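Local coordinates for protein putative ribose operon repressor (PDB 3EGC) that probably acts as a LacI-family transcriptional repressor that binds DNA control regions, although its function has not been established, at residues E118-R123 / D215-S220; L210-D215 / L230-P235. All coordinates share one frame; numbering follows the deposited sequence.

The two contacts show how one strand of a periplasmic-binding-protein-like lobe is tied down from both sides of its sheet. In contact 1 the end of helix 109-122 packs on strand 217-221; in contact 2 the loop leading into that strand meets the loop 230-235, which leads into the neighbouring strand 236-238. Their centres lie about 10 Å apart and they share Asp215. Val216 N probably bonds to Arg211 O at 3.2 Å, and Ser220 N to Pro235 O at 3.1 Å, so the 215-220 segment is bonded to both loops, just before the strand and near its end. Contact 2 lies at the surface, about 23 Å between its centre and that of the chain.

Contact 1 of 2, residues E118-R123 / D215-S220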
# COMPACT_ATOMS: atom_id res chain seq x y z
N GLU A 118 -3.84 17.45 -21.37
CA GLU A 118 -3.24 18.45 -22.26
C GLU A 118 -1.88 18.01 -22.74
O GLU A 118 -1.45 18.35 -23.85
CB GLU A 118 -3.07 19.78 -21.54
CG GLU A 118 -4.38 20.44 -21.20
CD GLU A 118 -4.18 21.86 -20.67
OE1 GLU A 118 -3.37 22.03 -19.74
OE2 GLU A 118 -4.85 22.79 -21.17
N TYR A 119 -1.20 17.27 -21.87
CA TYR A 119 -0.01 16.60 -22.23
C TYR A 119 -0.22 15.57 -23.35
O TYR A 119 0.60 15.47 -24.26
CB TYR A 119 0.59 15.94 -21.01
CG TYR A 119 1.73 15.00 -21.30
CD1 TYR A 119 3.01 15.46 -21.34
CD2 TYR A 119 1.51 13.69 -21.60
CE1 TYR A 119 4.11 14.60 -21.58
CE2 TYR A 119 2.56 12.83 -21.86
CZ TYR A 119 3.85 13.30 -21.83
OH TYR A 119 4.89 12.46 -22.11
N LEU A 120 -1.29 14.79 -23.27
CA LEU A 120 -1.62 13.83 -24.31
C LEU A 120 -1.93 14.50 -25.65
O LEU A 120 -1.59 14.00 -26.70
CB LEU A 120 -2.78 13.00 -23.86
CG LEU A 120 -2.48 11.88 -22.89
CD1 LEU A 120 -3.81 11.29 -22.47
CD2 LEU A 120 -1.59 10.84 -23.53
N ILE A 121 -2.57 15.65 -25.56
CA ILE A 121 -3.01 16.39 -26.73
C ILE A 121 -1.78 17.01 -27.36
O ILE A 121 -1.60 16.95 -28.56
CB ILE A 121 -4.02 17.49 -26.37
CG1 ILE A 121 -5.39 16.91 -26.03
CG2 ILE A 121 -4.14 18.49 -27.54
CD1 ILE A 121 -6.30 17.85 -25.17
N ALA A 122 -0.89 17.54 -26.53
CA ALA A 122 0.37 18.10 -27.04
C ALA A 122 1.24 17.03 -27.73
O ALA A 122 2.09 17.37 -28.56
CB ALA A 122 1.12 18.84 -25.96
N ARG A 123 1.01 15.76 -27.41
CA ARG A 123 1.71 14.67 -28.09
C ARG A 123 1.13 14.33 -29.44
O ARG A 123 1.74 13.56 -30.17
CB ARG A 123 1.74 13.40 -27.24
CG ARG A 123 2.93 13.33 -26.38
CD ARG A 123 2.80 12.23 -25.33
NE ARG A 123 3.20 10.93 -25.82
CZ ARG A 123 4.47 10.56 -26.00
NH1 ARG A 123 5.46 11.43 -25.77
NH2 ARG A 123 4.77 9.33 -26.40
N ASP A 215 -0.24 1.39 -29.60
CA ASP A 215 -1.71 1.29 -29.73
C ASP A 215 -2.51 2.23 -28.81
O ASP A 215 -3.45 2.87 -29.27
CB ASP A 215 -2.18 -0.15 -29.51
CG ASP A 215 -1.66 -1.11 -30.58
OD1 ASP A 215 -1.51 -0.71 -31.75
OD2 ASP A 215 -1.40 -2.28 -30.26
N VAL A 216 -2.14 2.32 -27.54
CA VAL A 216 -2.84 3.19 -26.57
C VAL A 216 -1.87 3.75 -25.56
O VAL A 216 -1.14 2.99 -24.93
CB VAL A 216 -3.92 2.36 -25.79
CG1 VAL A 216 -4.57 3.11 -24.60
CG2 VAL A 216 -5.00 1.74 -26.78
N GLU A 217 -1.82 5.07 -25.42
CA GLU A 217 -1.08 5.69 -24.32
C GLU A 217 -1.99 5.95 -23.11
O GLU A 217 -3.22 5.90 -23.24
CB GLU A 217 -0.27 6.93 -24.76
CG GLU A 217 1.03 6.55 -25.53
CD GLU A 217 1.81 7.74 -26.11
OE1 GLU A 217 1.45 8.91 -25.90
OE2 GLU A 217 2.82 7.50 -26.78
N ILE A 218 -1.37 6.17 -21.95
CA ILE A 218 -2.07 6.30 -20.69
C ILE A 218 -1.46 7.34 -19.77
O ILE A 218 -0.24 7.32 -19.53
CB ILE A 218 -2.09 4.95 -19.90
CG1 ILE A 218 -2.81 3.86 -20.71
CG2 ILE A 218 -2.72 5.15 -18.49
CD1 ILE A 218 -2.81 2.42 -20.02
N VAL A 219 -2.28 8.26 -19.27
CA VAL A 219 -1.82 9.07 -18.14
C VAL A 219 -2.72 8.69 -16.97
O VAL A 219 -3.89 8.40 -17.18
CB VAL A 219 -1.87 10.60 -18.44
CG1 VAL A 219 -0.89 10.93 -19.51
CG2 VAL A 219 -3.36 11.07 -18.89
N SER A 220 -2.17 8.70 -15.76
CA SER A 220 -2.82 8.18 -14.61
C SER A 220 -2.66 9.14 -13.42
O SER A 220 -1.68 9.88 -13.38
CB SER A 220 -2.20 6.83 -14.24
OG SER A 220 -2.84 6.24 -13.12
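Leu120 and Val219 meet tip to tip where the C-terminal part of helix 109-122 lies over strand 217-221, and they illustrate how a Rossmann-like lobe joins a helix to its central sheet: apolar side chains inside, a charged pair at the margin. The closest point is Leu120 CD1 against Val219 CG2 at 3.6 Å, while Leu120 CG stands 3.9 Å from Val219 CG1. With chi1 of Val219 at -66°, CG1 lies anti to the carbonyl carbon and CG2 takes the crowded position between backbone N and C, which turns both methyls to the leucine. Tyr119 adds a looser touch, CD2 to Val219 CG1 at 4.2 Å, the methyl coming obliquely to the ring.

On the solvent side the character changes: Arg123 is exposed and Glu217 partly so, whereas Leu120 and Val219 are buried. Arg123 bends at chi3 and offers NE and NH2 side-on to the carboxylate of Glu217, whose chain is extended beyond CG. Arg123 NE reaches Glu217 OE1 at 2.7 Å, and Arg123 NH2 reaches Glu217 OE2 at 2.7 Å in an almost straight bond (176°). Each oxygen is approached on its syn side, yet the two flat groups are twisted 36° apart, so the fork is not coplanar. Two bonds fix the rotation of the guanidinium, and His125 NE2 is also hydrogen-bonded to Glu217 OE1, which should further steady the carboxylate.

The helix and strand segments run nearly antiparallel, with axes 9.5 Å apart at closest approach. Leu120 also packs on Ala189 of the adjoining strand 189-192 and on Ile128 of strand 128-131, while Tyr119 sets its ring edge-to-face with Phe271 of strand 264-272; the helix thus spans several strands of the sheet.

Contact 2 of 2, residues L210-D215 / L230-P235; sequences LRYGPD and LDPPLP
Tyr212 reaches across to the 230-235 loop, whose cis peptide bond before Pro232 gives a type VIb beta-turn across Leu230-Pro233, and the contact is organised around that one ring. Its CG lies anti to the backbone N (chi1 166°), a torsion that carries the ring out from the 210-215 loop toward Pro232. The hydroxyl then donates to Pro232 O at 2.7 Å. This acceptor lies at the ring edge, close to the ring plane; seen from the carbonyl, however, the donor sits above its plane by 47°, with a C=O...donor angle of 133°, and therefore not on a lone pair.

Different parts of the tyrosine meet different neighbours. Near CE1 are Leu230 CB, 3.8 Å from Tyr212 CE1, and the Pro232 ring, whose CD is 3.7 Å from that same carbon. On the other side of the hydroxyl, Leu234 CD1 lies 4.0 Å from Tyr212 CE2, the two side chains crossing obliquely. Met202 and Leu205 of helix 195-208 and Ile218 of strand 217-221 also touch the tyrosine, wedging it between the loop and the body of the lobe.

Beside it, the backbone of Gly213 approaches the same proline, CA to Pro232 CD. The 210-215 loop is braced from within: Arg211 presents NE and NH2 side-on to Asp215, both oxygens being met from above the carboxylate plane. Pro214 CB lies above one face of that guanidinium, off toward its rim, and Asp215 OD2 accepts a second bond through its anti lone pair, from Arg211 N at 2.7 Å.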
# COMPACT_ATOMS: atom_id res chain seq x y z
N LEU A 210 -3.82 -5.43 -27.41
CA LEU A 210 -3.33 -4.11 -27.77
C LEU A 210 -2.02 -3.78 -27.09
O LEU A 210 -1.68 -4.35 -26.10
CB LEU A 210 -4.38 -3.03 -27.53
CG LEU A 210 -5.73 -3.18 -28.25
CD1 LEU A 210 -6.71 -2.08 -27.86
CD2 LEU A 210 -5.50 -3.15 -29.74
N ARG A 211 -1.26 -2.85 -27.64
CA ARG A 211 0.05 -2.56 -27.09
C ARG A 211 0.09 -1.21 -26.39
O ARG A 211 -0.15 -0.15 -27.02
CB ARG A 211 1.13 -2.64 -28.16
CG ARG A 211 1.30 -4.05 -28.76
CD ARG A 211 1.93 -3.93 -30.14
NE ARG A 211 1.18 -3.02 -31.02
CZ ARG A 211 1.67 -2.52 -32.16
NH1 ARG A 211 2.88 -2.86 -32.54
NH2 ARG A 211 0.97 -1.66 -32.90
N TYR A 212 0.36 -1.27 -25.09
CA TYR A 212 0.61 -0.08 -24.35
C TYR A 212 1.70 0.63 -25.13
O TYR A 212 2.69 0.01 -25.47
CB TYR A 212 1.09 -0.37 -22.93
CG TYR A 212 1.66 0.86 -22.29
CD1 TYR A 212 3.04 1.09 -22.26
CD2 TYR A 212 0.83 1.83 -21.78
CE1 TYR A 212 3.57 2.24 -21.72
CE2 TYR A 212 1.35 2.99 -21.20
CZ TYR A 212 2.71 3.20 -21.18
OH TYR A 212 3.19 4.36 -20.61
N GLY A 213 1.50 1.91 -25.41
CA GLY A 213 2.45 2.64 -26.21
C GLY A 213 1.92 2.94 -27.60
O GLY A 213 1.11 3.81 -27.77
N PRO A 214 2.38 2.19 -28.61
CA PRO A 214 1.98 2.37 -30.02
C PRO A 214 0.46 2.30 -30.28
O PRO A 214 -0.06 3.05 -31.11
CB PRO A 214 2.69 1.21 -30.73
CG PRO A 214 3.71 0.67 -29.75
CD PRO A 214 3.17 0.95 -28.41
N ASP A 215 -0.24 1.39 -29.60
CA ASP A 215 -1.71 1.29 -29.73
C ASP A 215 -2.51 2.23 -28.81
O ASP A 215 -3.45 2.87 -29.27
CB ASP A 215 -2.18 -0.15 -29.51
CG ASP A 215 -1.66 -1.11 -30.58
OD1 ASP A 215 -1.51 -0.71 -31.75
OD2 ASP A 215 -1.40 -2.28 -30.26
N LEU A 230 7.73 1.21 -17.43
CA LEU A 230 7.07 0.95 -18.71
C LEU A 230 7.74 1.74 -19.83
O LEU A 230 8.38 2.77 -19.60
CB LEU A 230 5.60 1.34 -18.62
CG LEU A 230 4.50 0.32 -18.33
CD1 LEU A 230 5.01 -1.05 -17.84
CD2 LEU A 230 3.48 0.90 -17.35
N ASP A 231 7.57 1.26 -21.05
CA ASP A 231 8.13 1.96 -22.20
C ASP A 231 7.00 2.35 -23.15
O ASP A 231 6.45 1.48 -23.84
CB ASP A 231 9.12 1.04 -22.92
CG ASP A 231 9.65 1.67 -24.20
OD1 ASP A 231 9.35 1.11 -25.30
OD2 ASP A 231 10.29 2.76 -24.10
N PRO A 232 6.66 3.65 -23.20
CA PRO A 232 7.32 4.70 -22.45
C PRO A 232 6.87 4.71 -20.99
O PRO A 232 5.91 3.99 -20.63
CB PRO A 232 6.83 5.96 -23.16
CG PRO A 232 5.50 5.60 -23.63
CD PRO A 232 5.61 4.21 -24.08
N PRO A 233 7.57 5.48 -20.14
CA PRO A 233 7.09 5.66 -18.76
C PRO A 233 5.71 6.26 -18.72
O PRO A 233 5.37 7.18 -19.50
CB PRO A 233 8.12 6.61 -18.16
CG PRO A 233 9.41 6.28 -18.92
CD PRO A 233 8.94 5.98 -20.34
N LEU A 234 4.91 5.80 -17.79
CA LEU A 234 3.54 6.24 -17.72
C LEU A 234 3.43 7.56 -16.95
O LEU A 234 3.69 7.60 -15.75
CB LEU A 234 2.71 5.15 -17.07
CG LEU A 234 1.24 5.09 -17.49
CD1 LEU A 234 0.84 3.66 -17.30
CD2 LEU A 234 0.42 6.03 -16.64
N PRO A 235 3.07 8.65 -17.65
CA PRO A 235 2.98 9.92 -16.92
C PRO A 235 1.86 9.96 -15.88
O PRO A 235 0.78 9.43 -16.11
CB PRO A 235 2.78 10.96 -18.02
CG PRO A 235 3.04 10.17 -19.38
CD PRO A 235 2.66 8.79 -19.06